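PDB 4UXD: 2-dehydro-3-deoxy-d-gluconate/2-dehydro-3-deoxy-phosphogluconate aldolase from Picrophilus torridus, which is an aldolase of the dihydrodipicolinate synthetase family, folded as a (beta/alpha)8 barrel and assembled from four copies of the chain. Local coordinates for residues E142-N147 and F175-G180; L152-P157 and K182-D187. One frame throughout, in Å; residues are numbered along the deposited sequence.

Contact 1: E142-N147 and F175-G180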
loop_
_atom_site.group_PDB
_atom_site.type_symbol
_atom_site.label_atom_id
_atom_site.label_comp_id
_atom_site.label_asym_id
_atom_site.label_seq_id
_atom_site.Cartn_x
_atom_site.Cartn_y
_atom_site.Cartn_z
ATOM N N GLU A 142 19.827 4.342 22.442
ATOM C CA GLU A 142 20.513 3.404 23.306
ATOM C C GLU A 142 21.833 2.979 22.689
ATOM O O GLU A 142 22.832 2.777 23.382
ATOM C CB GLU A 142 19.632 2.180 23.549
ATOM C CG GLU A 142 19.944 1.416 24.823
ATOM C CD GLU A 142 18.943 1.706 25.932
ATOM O OE1 GLU A 142 18.466 2.862 26.018
ATOM O OE2 GLU A 142 18.623 0.772 26.704
ATOM N N ILE A 143 21.826 2.849 21.368
ATOM C CA ILE A 143 22.972 2.325 20.652
ATOM C C ILE A 143 24.083 3.385 20.568
ATOM O O ILE A 143 25.239 3.125 20.922
ATOM C CB ILE A 143 22.545 1.849 19.251
ATOM C CG1 ILE A 143 21.714 0.577 19.369
ATOM C CG2 ILE A 143 23.736 1.560 18.375
ATOM C CD1 ILE A 143 20.896 0.231 18.130
ATOM N N LEU A 144 23.717 4.575 20.103
ATOM C CA LEU A 144 24.659 5.673 19.956
ATOM C C LEU A 144 25.268 6.087 21.294
ATOM O O LEU A 144 26.337 6.700 21.327
ATOM C CB LEU A 144 23.973 6.881 19.322
ATOM C CG LEU A 144 23.473 6.698 17.891
ATOM C CD1 LEU A 144 22.574 7.872 17.499
ATOM C CD2 LEU A 144 24.626 6.568 16.939
ATOM N N SER A 145 24.573 5.775 22.389
ATOM C CA SER A 145 25.053 6.105 23.724
ATOM C C SER A 145 26.155 5.167 24.180
ATOM O O SER A 145 26.777 5.402 25.215
ATOM C CB SER A 145 23.912 6.063 24.735
ATOM O OG SER A 145 23.150 7.249 24.686
ATOM N N SER A 146 26.393 4.112 23.405
ATOM C CA SER A 146 27.338 3.073 23.791
ATOM C C SER A 146 28.464 2.899 22.771
ATOM O O SER A 146 29.298 2.014 22.907
ATOM C CB SER A 146 26.593 1.752 23.971
ATOM O OG SER A 146 25.534 1.903 24.895
ATOM N N ASN A 147 28.488 3.738 21.745
ATOM C CA ASN A 147 29.454 3.565 20.671
ATOM C C ASN A 147 29.832 4.893 20.032
ATOM O O ASN A 147 29.031 5.525 19.327
ATOM C CB ASN A 147 28.906 2.607 19.611
ATOM C CG ASN A 147 28.652 1.220 20.154
ATOM O OD1 ASN A 147 27.525 0.873 20.494
ATOM N ND2 ASN A 147 29.705 0.424 20.258
ATOM N N PHE A 175 23.913 13.413 19.013
ATOM C CA PHE A 175 25.120 12.588 18.940
ATOM C C PHE A 175 25.966 13.005 17.765
ATOM O O PHE A 175 25.581 12.830 16.611
ATOM C CB PHE A 175 24.778 11.095 18.835
ATOM C CG PHE A 175 23.841 10.617 19.898
ATOM C CD1 PHE A 175 24.310 10.290 21.157
ATOM C CD2 PHE A 175 22.481 10.507 19.640
ATOM C CE1 PHE A 175 23.441 9.857 22.145
ATOM C CE2 PHE A 175 21.601 10.075 20.625
ATOM C CZ PHE A 175 22.083 9.748 21.878
ATOM N N SER A 176 27.123 13.572 18.070
ATOM C CA SER A 176 28.056 14.026 17.054
ATOM C C SER A 176 28.590 12.841 16.250
ATOM O O SER A 176 28.994 12.994 15.109
ATOM C CB SER A 176 29.205 14.812 17.702
ATOM O OG SER A 176 30.067 13.960 18.441
ATOM N N SER A 177 28.557 11.655 16.844
ATOM C CA SER A 177 29.022 10.431 16.188
ATOM C C SER A 177 28.290 10.130 14.877
ATOM O O SER A 177 28.816 9.406 14.022
ATOM C CB SER A 177 28.858 9.249 17.133
ATOM O OG SER A 177 27.537 9.220 17.645
ATOM N N VAL A 178 27.075 10.659 14.734
ATOM C CA VAL A 178 26.328 10.496 13.503
ATOM C C VAL A 178 26.927 11.425 12.448
ATOM O O VAL A 178 26.831 12.644 12.543
ATOM C CB VAL A 178 24.810 10.789 13.681
ATOM C CG1 VAL A 178 24.076 10.653 12.341
ATOM C CG2 VAL A 178 24.188 9.861 14.727
ATOM N N LYS A 179 27.518 10.815 11.428
ATOM C CA LYS A 179 28.272 11.518 10.404
ATOM C C LYS A 179 27.564 11.608 9.051
ATOM O O LYS A 179 28.116 12.171 8.115
ATOM C CB LYS A 179 29.635 10.835 10.227
ATOM C CG LYS A 179 30.580 11.030 11.421
ATOM C CD LYS A 179 30.751 12.516 11.756
ATOM C CE LYS A 179 31.823 12.760 12.793
ATOM N NZ LYS A 179 31.416 12.199 14.087
ATOM N N GLY A 180 26.353 11.068 8.942
ATOM C CA GLY A 180 25.612 11.144 7.694
ATOM C C GLY A 180 24.371 10.272 7.630
ATOM O O GLY A 180 23.964 9.639 8.613
#

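Contact 2: L152-P157 and K182-D187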
loop_
_atom_site.group_PDB
_atom_site.type_symbol
_atom_site.label_atom_id
_atom_site.label_comp_id
_atom_site.label_asym_id
_atom_site.label_seq_id
_atom_site.Cartn_x
_atom_site.Cartn_y
_atom_site.Cartn_z
ATOM N N LEU A 152 26.725 6.127 9.969
ATOM C CA LEU A 152 25.797 6.648 8.972
ATOM C C LEU A 152 24.473 5.927 9.114
ATOM O O LEU A 152 24.394 4.691 9.052
ATOM C CB LEU A 152 26.362 6.491 7.558
ATOM C CG LEU A 152 27.531 7.452 7.295
ATOM C CD1 LEU A 152 28.856 6.703 7.281
ATOM C CD2 LEU A 152 27.351 8.212 6.003
ATOM N N ILE A 153 23.430 6.713 9.335
ATOM C CA ILE A 153 22.081 6.187 9.351
ATOM C C ILE A 153 21.695 5.789 7.932
ATOM O O ILE A 153 22.095 6.433 6.950
ATOM C CB ILE A 153 21.104 7.207 9.926
ATOM C CG1 ILE A 153 21.488 7.468 11.382
ATOM C CG2 ILE A 153 19.669 6.734 9.756
ATOM C CD1 ILE A 153 20.344 7.709 12.324
ATOM N N TYR A 154 20.941 4.703 7.839
ATOM C CA TYR A 154 20.594 4.119 6.561
ATOM C C TYR A 154 19.066 4.012 6.440
ATOM O O TYR A 154 18.406 3.356 7.243
ATOM C CB TYR A 154 21.294 2.776 6.447
ATOM C CG TYR A 154 21.092 1.967 5.194
ATOM C CD1 TYR A 154 20.592 2.517 4.020
ATOM C CD2 TYR A 154 21.399 0.609 5.208
ATOM C CE1 TYR A 154 20.408 1.715 2.887
ATOM C CE2 TYR A 154 21.231 -0.191 4.105
ATOM C CZ TYR A 154 20.735 0.353 2.951
ATOM O OH TYR A 154 20.580 -0.503 1.883
ATOM N N ASN A 155 18.498 4.705 5.465
ATOM C CA ASN A 155 17.056 4.679 5.315
ATOM C C ASN A 155 16.698 3.890 4.069
ATOM O O ASN A 155 17.007 4.305 2.967
ATOM C CB ASN A 155 16.466 6.088 5.266
ATOM C CG ASN A 155 14.951 6.074 5.046
ATOM O OD1 ASN A 155 14.189 5.589 5.895
ATOM N ND2 ASN A 155 14.513 6.585 3.891
ATOM N N ILE A 156 16.053 2.745 4.268
ATOM C CA ILE A 156 15.655 1.894 3.162
ATOM C C ILE A 156 14.254 1.322 3.478
ATOM O O ILE A 156 14.126 0.182 3.927
ATOM C CB ILE A 156 16.744 0.794 2.907
ATOM C CG1 ILE A 156 16.288 -0.228 1.866
ATOM C CG2 ILE A 156 17.158 0.087 4.216
ATOM C CD1 ILE A 156 17.428 -0.916 1.153
ATOM N N PRO A 157 13.190 2.145 3.277
ATOM C CA PRO A 157 11.831 1.794 3.725
ATOM C C PRO A 157 11.224 0.592 2.984
ATOM O O PRO A 157 10.256 0.013 3.456
ATOM C CB PRO A 157 11.021 3.085 3.461
ATOM C CG PRO A 157 11.728 3.769 2.378
ATOM C CD PRO A 157 13.209 3.465 2.619
ATOM N N LYS A 182 22.154 7.702 4.573
ATOM C CA LYS A 182 22.081 7.070 3.258
ATOM C C LYS A 182 20.642 6.743 2.999
ATOM O O LYS A 182 19.997 6.155 3.865
ATOM C CB LYS A 182 22.896 5.775 3.183
ATOM C CG LYS A 182 24.380 5.932 3.291
ATOM C CD LYS A 182 25.024 4.571 3.477
ATOM C CE LYS A 182 26.535 4.652 3.434
ATOM N NZ LYS A 182 27.147 3.323 3.717
ATOM N N ASP A 183 20.164 7.069 1.803
ATOM C CA ASP A 183 18.765 6.870 1.447
ATOM C C ASP A 183 18.572 6.102 0.138
ATOM O O ASP A 183 18.996 6.545 -0.929
ATOM C CB ASP A 183 18.067 8.227 1.351
ATOM C CG ASP A 183 16.582 8.101 1.114
ATOM O OD1 ASP A 183 16.169 7.938 -0.053
ATOM O OD2 ASP A 183 15.827 8.172 2.101
ATOM N N SER A 184 17.892 4.966 0.230
ATOM C CA SER A 184 17.590 4.117 -0.932
ATOM C C SER A 184 16.091 4.098 -1.305
ATOM O O SER A 184 15.663 3.318 -2.162
ATOM C CB SER A 184 18.058 2.686 -0.654
ATOM O OG SER A 184 19.461 2.648 -0.483
ATOM N N SER A 185 15.311 4.964 -0.665
ATOM C CA SER A 185 13.869 5.036 -0.883
ATOM C C SER A 185 13.481 5.296 -2.337
ATOM O O SER A 185 12.392 4.900 -2.761
ATOM C CB SER A 185 13.252 6.132 -0.011
ATOM O OG SER A 185 13.473 7.381 -0.609
ATOM N N ALA A 186 14.365 5.962 -3.082
ATOM C CA ALA A 186 14.093 6.374 -4.468
ATOM C C ALA A 186 12.972 7.424 -4.541
ATOM O O ALA A 186 12.403 7.659 -5.605
ATOM C CB ALA A 186 13.737 5.152 -5.349
ATOM N N ASP A 187 12.668 8.027 -3.395
ATOM C CA ASP A 187 11.671 9.081 -3.266
ATOM C C ASP A 187 12.353 10.446 -3.295
ATOM O O ASP A 187 12.997 10.854 -2.326
ATOM C CB ASP A 187 10.891 8.918 -1.958
ATOM C CG ASP A 187 9.789 9.949 -1.805
ATOM O OD1 ASP A 187 10.087 11.123 -1.498
ATOM O OD2 ASP A 187 8.615 9.578 -1.995
#

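Contact 1: E142-N147 and F175-G180
On the N-terminal side of the strands of the (beta/alpha)8 barrel, Leu144 of helix 133-144 packs against Phe175 and Val178, in the turn that leads from helix 165-174 into strand 178-183. A CH-pi contact is the central feature: Leu144 CB lies 3.8 Å from the centroid of the Phe175 ring and only 11° off the ring normal, so the methylene sits over the middle of one face. With CG anti to the carbonyl carbon (chi1 -65°), the leucine branch runs on past the ring, and CD1 reaches 3.4 Å from Phe175 CD2. The same methyl is 3.8 Å from Val178 CG2, and the two side chains meet at about a right angle. Leu144 thus fills the angle between the aromatic ring and the first residue of the strand.

The type I turn from Phe175 to Val178, closed by Val178 N to Phe175 O at 3.2 Å, brings both partners to the same leucine. Next to the ring, Ser145 OG bonds back to the carbonyl of Lys141 in helix 133-144 while lying 3.7 Å from Phe175 CE1. Leu144 CD2 ends 4.0 Å from Ser177 OG.

Contact 2: L152-P157 and K182-D187
Adjacent parallel strands of the barrel, 150-155 and 178-183, are paired here near their C-terminal ends, the side on which (beta/alpha)8 enzymes place their active sites; helix 165-174 completes the beta-alpha-beta crossover. Tyr154 stands beside Lys182 and Asn155 beside Asp183, and the short segments run 8° apart. Three backbone bonds set this register: Lys182 N to Ile153 O at 2.7 Å, Asn155 N to Lys182 O at 2.6 Å, and Ser184 N to Asn155 O at 3.0 Å, the last carrying the pairing one residue past the end of strand 178-183.

On the face of Asn155 and Asp183 the two side chains lie side by side, both with CG anti to the backbone N (chi1 177° and -175°). Asn155 ND2 donates to Asp183 OD2 over 2.7 Å; the oxygen is close to the amide plane, but the donor sits above the carboxylate plane. Asp183 OD1 offers its syn lone pair to Ser185 OG at 2.8 Å, and Ser185 OG in turn accepts a hydrogen bond from Asp187 N at 3.0 Å, an ST turn.

The other face carries Tyr154 and Lys182. Lys182 O and Ser184 OG both lie at the tyrosine ring edge, the hydroxyl 3.6 Å from Tyr154 CE1. Tyr154 OH bonds to Ser67 OG and to a bound glycerol, while Lys182 makes a cation-pi contact with Phe63.

With OD1 of Asn155 held by the amide of Ile163 and ND2 by Asp183, the amide is fixed in rotation, and the carboxylate, gripped at both oxygens, ties the strand end to the following turn.

Strand 178-183 takes part in both contacts, entering contact 1 at its start and contact 2 at its end, and the contact centres lie about 18 Å apart. Both are largely buried, but contact 2 is nearer the middle of the chain, about 10 Å from its centre against about 18 Å for contact 1, which includes the exposed Ser145. Helix-to-turn packing in contact 1 is apolar and aromatic; contact 2 combines sheet hydrogen bonding with a polar side-chain network, beside a bound glycerol. The segments alternate along the chain and meet directly: Gly180 O of contact 1 lies 3.1 Å from Ile153 N of contact 2, a probable hydrogen bond continuing the strand pairing.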